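Local structure of uncharacterized protein (Uncultured organism, 5IBZ) at residues 55-60 and 280-285; 112-117 and 315-320; 202-207 and 245-250; 70-75 and 104-109. The protein belongs to the cyclase family, holds acetylphosphate in its pocket and may act as an arylformamidase. All blocks are in the same frame, centred on the assembly; numbering follows the deposited sequence.

Contact 1 of 4, residues 55-60 and 280-285; sequences LAIPID and GEIWWL. With UVW (acetylphosphate), chain F.
Leu55 lies against Trp283, Trp284 and Leu285 and can be followed outward atom by atom. Its CB sits beside the backbone of Trp284, 3.6 Å from Trp284 O, and 4.1 Å from Trp283 CE3. CG is set anti to the carbonyl carbon (chi1 -46°), and from it the branches part. CD1 comes obliquely to the six-membered part of the Trp283 ring, 3.9 Å from Trp283 CE3, and also meets Leu285 CD2, while CD2 stays near Trp284 O. A branched leucine suits this place because its two methyls serve two neighbours at once. The backbone of Leu55 joins in through its carbonyl: Trp284 N donates to Leu55 O at 2.8 Å, a nearly straight bond (165° at the hydrogen). The contact is made just where strand 278-281 of the large mixed sheet gives way to loop, and residues 55-60 form the loop that follows strand 52-54, outermost in the sheet within this chain. Farther along, Ile57 reaches Ile282, CD1 to CG2 at 3.6 Å, and its other branch, CG2, touches Trp284 CE3 at 4.0 Å, Ile57 and Trp284 crossing at about a right angle. The indole nitrogens bond elsewhere, Trp283 NE1 to Gln113 O and Trp284 NE1 to Glu287. Glu281, the last residue of the strand, turns to the acetylphosphate pocket, where its OE2 lies 2.6 Å from O2P of the ligand; the ligand is hydrogen-bonded to His119, His268 and Arg69.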
# COMPACT_ATOMS: atom_id res chain seq x y z
N LEU B 55 13.49 4.71 21.52
CA LEU B 55 13.75 6.02 20.94
C LEU B 55 12.97 6.20 19.64
O LEU B 55 13.36 6.98 18.78
CB LEU B 55 15.26 6.21 20.69
CG LEU B 55 16.15 5.79 21.87
CD1 LEU B 55 17.61 6.07 21.53
CD2 LEU B 55 15.78 6.52 23.15
N ALA B 56 11.86 5.49 19.52
CA ALA B 56 10.99 5.62 18.35
C ALA B 56 9.76 6.47 18.61
O ALA B 56 9.21 6.49 19.71
CB ALA B 56 10.56 4.24 17.88
N ILE B 57 9.31 7.14 17.56
CA ILE B 57 7.95 7.69 17.55
C ILE B 57 6.99 6.58 17.12
O ILE B 57 7.38 5.59 16.50
CB ILE B 57 7.81 8.90 16.62
CG1 ILE B 57 8.13 8.57 15.16
CG2 ILE B 57 8.66 10.04 17.11
CD1 ILE B 57 7.49 9.57 14.17
N PRO B 58 5.71 6.75 17.45
CA PRO B 58 4.76 5.74 16.99
C PRO B 58 4.62 5.73 15.48
O PRO B 58 4.56 6.82 14.86
CB PRO B 58 3.44 6.14 17.66
CG PRO B 58 3.61 7.56 18.07
CD PRO B 58 5.09 7.76 18.31
N ILE B 59 4.59 4.53 14.91
CA ILE B 59 4.27 4.36 13.49
C ILE B 59 2.76 4.41 13.34
O ILE B 59 2.05 3.46 13.68
CB ILE B 59 4.81 3.05 12.94
CG1 ILE B 59 6.34 3.02 13.08
CG2 ILE B 59 4.38 2.87 11.47
CD1 ILE B 59 7.01 1.79 12.55
N ASP B 60 2.29 5.54 12.82
CA ASP B 60 0.88 5.79 12.60
C ASP B 60 0.80 6.93 11.60
O ASP B 60 1.83 7.34 11.04
CB ASP B 60 0.13 6.07 13.91
CG ASP B 60 0.61 7.32 14.65
OD1 ASP B 60 1.08 8.28 14.00
OD2 ASP B 60 0.50 7.34 15.90
N GLY B 280 20.42 9.08 11.00
CA GLY B 280 19.19 8.69 11.67
C GLY B 280 18.30 9.90 11.90
O GLY B 280 18.78 10.97 12.27
N GLU B 281 17.00 9.74 11.65
CA GLU B 281 16.08 10.87 11.73
C GLU B 281 14.79 10.48 12.43
O GLU B 281 14.38 9.32 12.39
CB GLU B 281 15.76 11.42 10.34
CG GLU B 281 16.99 12.04 9.68
CD GLU B 281 16.83 12.30 8.19
OE1 GLU B 281 15.94 11.72 7.54
OE2 GLU B 281 17.62 13.12 7.69
N ILE B 282 14.15 11.48 13.00
CA ILE B 282 12.86 11.36 13.71
C ILE B 282 12.93 10.36 14.88
O ILE B 282 11.98 9.64 15.20
CB ILE B 282 11.68 10.98 12.76
CG1 ILE B 282 11.89 11.54 11.34
CG2 ILE B 282 10.40 11.51 13.38
CD1 ILE B 282 10.70 11.36 10.40
N TRP B 283 14.06 10.36 15.57
CA TRP B 283 14.15 9.62 16.82
C TRP B 283 13.46 10.41 17.93
O TRP B 283 13.24 11.63 17.81
CB TRP B 283 15.62 9.33 17.17
CG TRP B 283 16.33 8.37 16.24
CD1 TRP B 283 16.13 8.22 14.90
CD2 TRP B 283 17.36 7.43 16.59
NE1 TRP B 283 16.97 7.26 14.38
CE2 TRP B 283 17.73 6.75 15.41
CE3 TRP B 283 17.98 7.09 17.79
CZ2 TRP B 283 18.72 5.78 15.39
CZ3 TRP B 283 18.97 6.12 17.77
CH2 TRP B 283 19.32 5.48 16.59
N TRP B 284 13.08 9.73 19.02
CA TRP B 284 12.38 10.33 20.15
C TRP B 284 13.27 10.22 21.37
O TRP B 284 13.54 9.12 21.85
CB TRP B 284 11.04 9.63 20.41
CG TRP B 284 10.30 10.29 21.55
CD1 TRP B 284 10.30 9.90 22.86
CD2 TRP B 284 9.48 11.46 21.47
NE1 TRP B 284 9.53 10.77 23.60
CE2 TRP B 284 9.01 11.73 22.77
CE3 TRP B 284 9.10 12.31 20.42
CZ2 TRP B 284 8.17 12.80 23.04
CZ3 TRP B 284 8.26 13.37 20.70
CH2 TRP B 284 7.81 13.62 22.00
N LEU B 285 13.73 11.37 21.87
CA LEU B 285 14.79 11.38 22.86
C LEU B 285 14.40 11.99 24.20
O LEU B 285 15.24 12.08 25.10
CB LEU B 285 15.99 12.13 22.28
CG LEU B 285 16.55 11.51 20.99
CD1 LEU B 285 17.72 12.32 20.47
CD2 LEU B 285 16.95 10.06 21.19
C1 UVW F . 14.77 15.40 3.17
O1 UVW F . 14.00 14.66 2.66
C1M UVW F . 14.74 16.89 2.86
O2 UVW F . 15.73 14.92 4.07
P UVW F . 15.97 13.33 4.38
O1P UVW F . 16.05 12.53 3.10
O2P UVW F . 17.28 13.25 5.14
O3P UVW F . 14.87 12.75 5.23

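Contact 2 of 4, residues 112-117 and 315-320; sequences TQWDAL and SPLNPI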
# COMPACT_ATOMS: atom_id res chain seq x y z
N THR B 112 10.71 7.08 12.49
CA THR B 112 12.04 6.84 13.05
C THR B 112 12.81 5.96 12.07
O THR B 112 12.31 4.93 11.64
CB THR B 112 11.94 6.19 14.43
OG1 THR B 112 11.17 7.04 15.29
CG2 THR B 112 13.30 5.92 15.00
N GLN B 113 14.03 6.36 11.72
CA GLN B 113 14.70 5.74 10.58
C GLN B 113 16.21 5.79 10.65
O GLN B 113 16.80 6.67 11.31
CB GLN B 113 14.26 6.43 9.28
CG GLN B 113 14.81 7.86 9.12
CD GLN B 113 14.10 8.62 8.03
OE1 GLN B 113 14.61 8.83 6.93
NE2 GLN B 113 12.88 9.00 8.31
N TRP B 114 16.82 4.85 9.93
CA TRP B 114 18.18 5.00 9.40
C TRP B 114 18.07 5.24 7.90
O TRP B 114 17.24 4.60 7.23
CB TRP B 114 19.06 3.77 9.59
CG TRP B 114 19.63 3.56 10.93
CD1 TRP B 114 19.40 2.49 11.73
CD2 TRP B 114 20.55 4.40 11.63
NE1 TRP B 114 20.13 2.60 12.89
CE2 TRP B 114 20.84 3.76 12.86
CE3 TRP B 114 21.15 5.62 11.36
CZ2 TRP B 114 21.69 4.31 13.80
CZ3 TRP B 114 22.01 6.15 12.28
CH2 TRP B 114 22.27 5.51 13.50
N ASP B 115 18.94 6.10 7.39
CA ASP B 115 19.12 6.27 5.96
C ASP B 115 20.37 5.55 5.56
O ASP B 115 21.42 5.74 6.17
CB ASP B 115 19.21 7.74 5.60
CG ASP B 115 17.97 8.51 6.02
OD1 ASP B 115 16.89 7.89 6.14
OD2 ASP B 115 18.09 9.73 6.26
N ALA B 116 20.27 4.67 4.56
CA ALA B 116 21.43 3.95 4.04
C ALA B 116 22.33 4.87 3.23
O ALA B 116 21.94 5.98 2.88
CB ALA B 116 20.98 2.80 3.17
N LEU B 117 23.52 4.37 2.91
CA LEU B 117 24.44 5.17 2.10
C LEU B 117 23.92 5.30 0.65
O LEU B 117 24.40 6.13 -0.11
CB LEU B 117 25.83 4.55 2.12
CG LEU B 117 26.39 4.31 3.52
CD1 LEU B 117 27.80 3.77 3.41
CD2 LEU B 117 26.36 5.58 4.39
N SER B 315 15.56 2.24 6.50
CA SER B 315 14.68 1.36 7.24
C SER B 315 14.05 2.06 8.41
O SER B 315 14.70 2.88 9.05
CB SER B 315 15.46 0.17 7.77
OG SER B 315 14.63 -0.68 8.52
N PRO B 316 12.80 1.70 8.74
CA PRO B 316 12.26 2.03 10.06
C PRO B 316 12.95 1.20 11.11
O PRO B 316 13.59 0.18 10.81
CB PRO B 316 10.76 1.69 9.95
CG PRO B 316 10.66 0.77 8.84
CD PRO B 316 11.80 1.01 7.90
N LEU B 317 12.86 1.65 12.34
CA LEU B 317 13.38 0.86 13.43
C LEU B 317 12.79 1.31 14.75
O LEU B 317 12.07 2.29 14.82
CB LEU B 317 14.89 0.93 13.48
CG LEU B 317 15.45 2.26 13.94
CD1 LEU B 317 16.83 2.01 14.60
CD2 LEU B 317 15.63 3.20 12.79
N ASN B 318 13.11 0.53 15.78
CA ASN B 318 12.79 0.88 17.15
C ASN B 318 14.09 0.82 17.93
O ASN B 318 14.45 -0.21 18.49
CB ASN B 318 11.75 -0.06 17.73
CG ASN B 318 11.38 0.29 19.13
OD1 ASN B 318 11.76 1.34 19.62
ND2 ASN B 318 10.67 -0.59 19.79
N PRO B 319 14.84 1.93 17.94
CA PRO B 319 16.12 1.88 18.68
C PRO B 319 15.89 1.76 20.18
O PRO B 319 15.08 2.53 20.72
CB PRO B 319 16.78 3.22 18.34
CG PRO B 319 15.85 3.91 17.36
CD PRO B 319 14.50 3.29 17.53
N ILE B 320 16.58 0.82 20.85
CA ILE B 320 16.48 0.69 22.30
C ILE B 320 17.80 1.09 22.96
O ILE B 320 18.84 0.51 22.65
CB ILE B 320 16.14 -0.74 22.74
CG1 ILE B 320 14.94 -1.30 21.97
CG2 ILE B 320 15.87 -0.78 24.25
CD1 ILE B 320 13.64 -0.51 22.15
O HOH W 1 10.36 3.36 12.40
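Trp114 and Ser315 pair through their backbones, the central polar element of this contact. Trp114 N donates to Ser315 O at 3.0 Å, and Ser315 N returns a bond of the same length to Trp114 O. This is an antiparallel hydrogen-bonded pair; Gln113 and Pro316 beside it form the non-hydrogen-bonded pair, a position that suits proline, which has no N-H to give. One residue farther the strands part, and the direct bond from Leu317 N to Thr112 O is weak. A water bridges the same two atoms, donating to Thr112 O at 2.6 Å and accepting from Leu317 N at 3.0 Å.

The apolar contacts centre on Leu317 and on Thr112. Leu317, with CG held between the backbone N and the carbonyl carbon (chi1 72°), brings CD1 obliquely to Trp114 CD1 at 3.9 Å and lays CD2 on the backbone of Gln113, 3.4 Å from Gln113 C. Thr112 CG2 meets the proline ring at Pro319 CD, 3.8 Å away. The two functions of threonine are thus divided: the methyl packs on proline, while OG1 bonds to Ile282 O and Ile57 N.

Strand 314-316 is an outermost strand of the mixed sheet within this chain, and 113-115 joins it to strand 278-281. Asp115, on the same strand as Trp114, lines the acetylphosphate pocket. Main-chain pairing therefore serves Trp114 and Ser315, and the water supports Thr112 O and Leu317 N; leucine and the Pro319 ring pack as hydrocarbon, while Trp114 keeps its indole N-H bonded to Ala304 O.

Contact 3 of 4, residues 202-207 and 245-250; sequences IRTGLV and VAADNI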
# COMPACT_ATOMS: atom_id res chain seq x y z
N ILE B 202 21.59 12.93 18.91
CA ILE B 202 21.52 14.36 19.21
C ILE B 202 20.11 14.81 19.53
O ILE B 202 19.20 14.66 18.68
CB ILE B 202 22.03 15.20 18.02
CG1 ILE B 202 23.42 14.71 17.60
CG2 ILE B 202 22.06 16.70 18.36
CD1 ILE B 202 23.94 15.36 16.33
N ARG B 203 19.91 15.35 20.73
CA ARG B 203 18.61 15.94 21.08
C ARG B 203 18.56 17.43 20.73
O ARG B 203 19.29 18.26 21.33
CB ARG B 203 18.30 15.76 22.57
CG ARG B 203 16.97 16.41 22.96
CD ARG B 203 16.41 15.89 24.28
NE ARG B 203 15.16 16.56 24.64
CZ ARG B 203 15.04 17.52 25.55
NH1 ARG B 203 16.09 17.99 26.21
NH2 ARG B 203 13.85 18.04 25.78
N THR B 204 17.70 17.71 19.74
CA THR B 204 17.37 19.05 19.26
C THR B 204 16.02 19.56 19.75
O THR B 204 15.71 20.77 19.66
CB THR B 204 17.28 19.12 17.73
OG1 THR B 204 16.04 18.56 17.29
CG2 THR B 204 18.44 18.42 17.07
N GLY B 205 15.20 18.64 20.22
CA GLY B 205 13.87 18.95 20.74
C GLY B 205 12.80 19.10 19.68
O GLY B 205 11.62 19.24 20.01
N LEU B 206 13.17 19.09 18.40
CA LEU B 206 12.22 19.53 17.37
C LEU B 206 10.95 18.65 17.34
O LEU B 206 9.83 19.19 17.29
CB LEU B 206 12.89 19.57 16.00
CG LEU B 206 12.00 20.11 14.87
CD1 LEU B 206 11.64 21.57 15.11
CD2 LEU B 206 12.62 19.93 13.48
N VAL B 207 11.11 17.33 17.38
CA VAL B 207 9.96 16.44 17.28
C VAL B 207 9.02 16.59 18.50
O VAL B 207 7.82 16.26 18.42
CB VAL B 207 10.40 14.96 17.12
CG1 VAL B 207 11.08 14.46 18.37
CG2 VAL B 207 9.25 14.08 16.74
N VAL B 245 25.02 9.07 12.93
CA VAL B 245 24.55 10.21 13.69
C VAL B 245 23.05 10.28 13.53
O VAL B 245 22.56 10.33 12.40
CB VAL B 245 25.19 11.52 13.20
CG1 VAL B 245 24.73 12.69 14.00
CG2 VAL B 245 26.72 11.43 13.27
N ALA B 246 22.34 10.26 14.65
CA ALA B 246 20.89 10.32 14.63
C ALA B 246 20.42 11.52 15.41
O ALA B 246 21.11 11.98 16.32
CB ALA B 246 20.31 9.08 15.19
N ALA B 247 19.21 11.98 15.10
CA ALA B 247 18.62 13.11 15.81
C ALA B 247 17.10 13.02 15.88
O ALA B 247 16.46 12.24 15.17
CB ALA B 247 19.03 14.44 15.16
N ASP B 248 16.55 13.82 16.80
CA ASP B 248 15.11 13.96 16.97
C ASP B 248 14.56 15.15 16.16
O ASP B 248 13.62 15.83 16.58
CB ASP B 248 14.78 14.13 18.44
CG ASP B 248 15.34 15.41 19.01
OD1 ASP B 248 16.18 16.01 18.30
OD2 ASP B 248 14.95 15.80 20.14
N ASN B 249 15.16 15.41 15.00
CA ASN B 249 14.55 16.32 14.02
C ASN B 249 14.23 15.50 12.77
O ASN B 249 14.25 14.25 12.82
CB ASN B 249 15.46 17.52 13.74
CG ASN B 249 16.81 17.13 13.20
OD1 ASN B 249 17.02 15.98 12.81
ND2 ASN B 249 17.73 18.10 13.14
N ILE B 250 13.90 16.15 11.66
CA ILE B 250 13.43 15.42 10.49
C ILE B 250 14.54 15.26 9.45
O ILE B 250 14.57 14.26 8.73
CB ILE B 250 12.22 16.13 9.81
CG1 ILE B 250 11.22 16.63 10.86
CG2 ILE B 250 11.56 15.19 8.84
CD1 ILE B 250 10.67 15.58 11.81
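A parallel strand pair of the large mixed sheet ends here, and the second of these strands runs on into a loop whose Ile250 lines the acetylphosphate pocket. Ile202 pairs with Ala247: Ile202 N donates to Ala246 O at 2.8 Å, and the return bond from Asp248 N to Ile202 O is weak. Beyond the strand ends the carboxylate of Asp248 takes over. Its CG stands between the backbone N and the carbonyl carbon (chi1 65°), which turns the group toward the loop 204-205. OD1 accepts two bonds, from Thr204 N on its syn side and from Thr204 OG1 above the carboxylate plane, both 2.7 Å. OD2 takes Gly205 N at 2.9 Å. Aspartate fits because its two oxygens can hold successive backbone N-H groups, and Gly205 has the positive phi (82°) this turn needs. Thr204 OG1 also accepts from Leu206 N, an ST turn. Asp248 O receives Val207 N, and Leu206 CD2 packs on Asn249 CB at 3.7 Å. Strand 199-203 lies between strands 158-163 and 244-247, the latter followed by 278-281; Ile202 touches helix 164-167, and Leu206 and Ile250 rest on helix 215-223.

Contact 4 of 4, residues 70-75 and 104-109; sequences LPPHHT and IYMPLQ
Pro72 crosses the start of the Met106 side chain obliquely, CB to CB at 3.7 Å, and its CG meets the terminal methyl, Met106 CE, at 4.0 Å. The residue is a selenomethionine whose chain folds at chi3 (-67°), which brings CE back to Pro72 CG. Next to this, strands 73-75 and 104-107 run antiparallel, their directions 174° apart. His73 and Tyr105 exchange two backbone bonds, His73 N to Tyr105 O at 2.8 Å and Tyr105 N to His73 O at 3.0 Å. At the neighbouring non-hydrogen-bonded pair, Ile104 CD1 touches His74 CB at 4.0 Å. Isoleucine suits the strand, its beta branch being at ease in extended backbone. Leu70 CD2 comes to the edge of the Tyr105 ring, near its plane, 4.1 Å from Tyr105 CE2.

The polar tips look elsewhere. His74 NE2 bonds to Asp102, and the phenol of Tyr105 bonds to His73 of the third subunit, whose own Tyr105 stacks on this ring. Strand 104-107 also pairs with a strand of the second subunit, so the sheet continues across that interface. In this two-stranded antiparallel pair Ile104 shares its face with His74, while His73 and Tyr105 lie on the other; the polar ends of His73 and Tyr105 and the edge of strand 104-107 meet neighbouring subunits, consistent with a part in holding the four chains together.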
# COMPACT_ATOMS: atom_id res chain seq x y z
N LEU B 70 4.27 10.19 2.10
CA LEU B 70 3.00 9.80 2.74
C LEU B 70 3.22 9.42 4.19
O LEU B 70 4.23 8.82 4.52
CB LEU B 70 2.37 8.59 2.05
CG LEU B 70 0.96 8.75 1.52
CD1 LEU B 70 1.07 9.58 0.31
CD2 LEU B 70 0.32 7.40 1.21
N PRO B 71 2.26 9.73 5.07
CA PRO B 71 2.34 9.16 6.42
C PRO B 71 2.21 7.64 6.39
O PRO B 71 1.49 7.12 5.55
CB PRO B 71 1.13 9.78 7.14
CG PRO B 71 0.71 10.90 6.31
CD PRO B 71 1.07 10.57 4.90
N PRO B 72 2.89 6.92 7.29
CA PRO B 72 2.62 5.49 7.41
C PRO B 72 1.13 5.24 7.61
O PRO B 72 0.45 6.04 8.24
CB PRO B 72 3.44 5.07 8.63
CG PRO B 72 4.53 6.11 8.72
CD PRO B 72 3.94 7.38 8.22
N HIS B 73 0.64 4.12 7.09
CA HIS B 73 -0.78 3.85 7.15
C HIS B 73 -1.04 2.39 7.49
O HIS B 73 -0.73 1.49 6.70
CB HIS B 73 -1.46 4.18 5.85
CG HIS B 73 -2.94 4.22 5.98
ND1 HIS B 73 -3.78 3.39 5.25
CD2 HIS B 73 -3.74 4.98 6.76
CE1 HIS B 73 -5.03 3.64 5.59
NE2 HIS B 73 -5.04 4.60 6.50
N HIS B 74 -1.63 2.19 8.66
CA HIS B 74 -1.93 0.86 9.24
C HIS B 74 -3.38 0.51 8.96
O HIS B 74 -4.28 1.33 9.15
CB HIS B 74 -1.64 0.91 10.75
CG HIS B 74 -2.03 -0.32 11.52
ND1 HIS B 74 -2.80 -0.26 12.66
CD2 HIS B 74 -1.68 -1.62 11.38
CE1 HIS B 74 -2.94 -1.47 13.17
NE2 HIS B 74 -2.27 -2.32 12.40
N THR B 75 -3.62 -0.69 8.43
CA THR B 75 -5.00 -1.17 8.27
C THR B 75 -5.09 -2.61 8.73
O THR B 75 -4.12 -3.36 8.68
CB THR B 75 -5.52 -1.09 6.79
OG1 THR B 75 -4.64 -1.81 5.92
CG2 THR B 75 -5.63 0.36 6.30
N ILE B 104 0.66 -2.74 6.74
CA ILE B 104 1.15 -1.38 6.75
C ILE B 104 1.63 -0.99 5.35
O ILE B 104 2.18 -1.82 4.61
CB ILE B 104 2.30 -1.20 7.76
CG1 ILE B 104 2.65 0.28 7.96
CG2 ILE B 104 3.53 -1.97 7.33
CD1 ILE B 104 2.05 0.87 9.20
N TYR B 105 1.35 0.26 4.98
CA TYR B 105 1.96 0.92 3.82
C TYR B 105 2.75 2.07 4.37
O TYR B 105 2.19 2.94 5.01
CB TYR B 105 0.92 1.45 2.82
CG TYR B 105 1.53 1.98 1.54
CD1 TYR B 105 2.18 1.13 0.66
CD2 TYR B 105 1.44 3.31 1.20
CE1 TYR B 105 2.73 1.62 -0.53
CE2 TYR B 105 1.98 3.80 0.02
CZ TYR B 105 2.62 2.95 -0.84
OH TYR B 105 3.16 3.41 -2.03
N MSE B 106 4.05 2.13 4.12
CA MSE B 106 4.76 3.31 4.58
C MSE B 106 5.99 3.63 3.77
O MSE B 106 6.61 2.73 3.18
CB MSE B 106 5.18 3.13 6.05
CG MSE B 106 6.18 2.03 6.25
SE MSE B 106 6.60 1.74 8.13
CE MSE B 106 7.51 3.39 8.59
N PRO B 107 6.37 4.91 3.77
CA PRO B 107 7.71 5.21 3.31
C PRO B 107 8.72 4.64 4.28
O PRO B 107 8.52 4.72 5.49
CB PRO B 107 7.76 6.74 3.29
CG PRO B 107 6.40 7.23 3.66
CD PRO B 107 5.73 6.09 4.37
N LEU B 108 9.82 4.11 3.78
CA LEU B 108 10.87 3.65 4.67
C LEU B 108 11.60 4.83 5.28
O LEU B 108 12.33 4.65 6.25
CB LEU B 108 11.82 2.70 3.92
CG LEU B 108 11.13 1.44 3.39
CD1 LEU B 108 12.15 0.52 2.69
CD2 LEU B 108 10.43 0.66 4.49
N GLN B 109 11.38 6.03 4.74
CA GLN B 109 11.86 7.28 5.35
C GLN B 109 10.70 7.99 6.06
O GLN B 109 10.73 9.22 6.22
CB GLN B 109 12.47 8.22 4.29
CG GLN B 109 13.73 7.71 3.59
CD GLN B 109 13.48 6.56 2.62
OE1 GLN B 109 12.66 6.66 1.73
NE2 GLN B 109 14.17 5.43 2.86

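Overall arrangement
Contacts 1, 2 and 3 reach one large mixed sheet: strand 244-247 of contact 3 neighbours 278-281 of contact 1, which neighbours 113-115 of contact 2, with 314-316 outermost within this chain. The centres of contacts 1 and 2, and of 1 and 3, lie about 9 Å apart. Contact 4 lies on a separate two-stranded sheet, its centre about 14 Å from those of contacts 1 and 2 and about 21 Å from that of contact 3. Along the chain, contacts 3 and 4 are nested within the loop closed by contact 1, whereas contacts 1 and 2 alternate. The strands and the loops at their ends bring Asp115, Ile250 and Glu281 to one pocket, while contact 4 lies where the subunits meet.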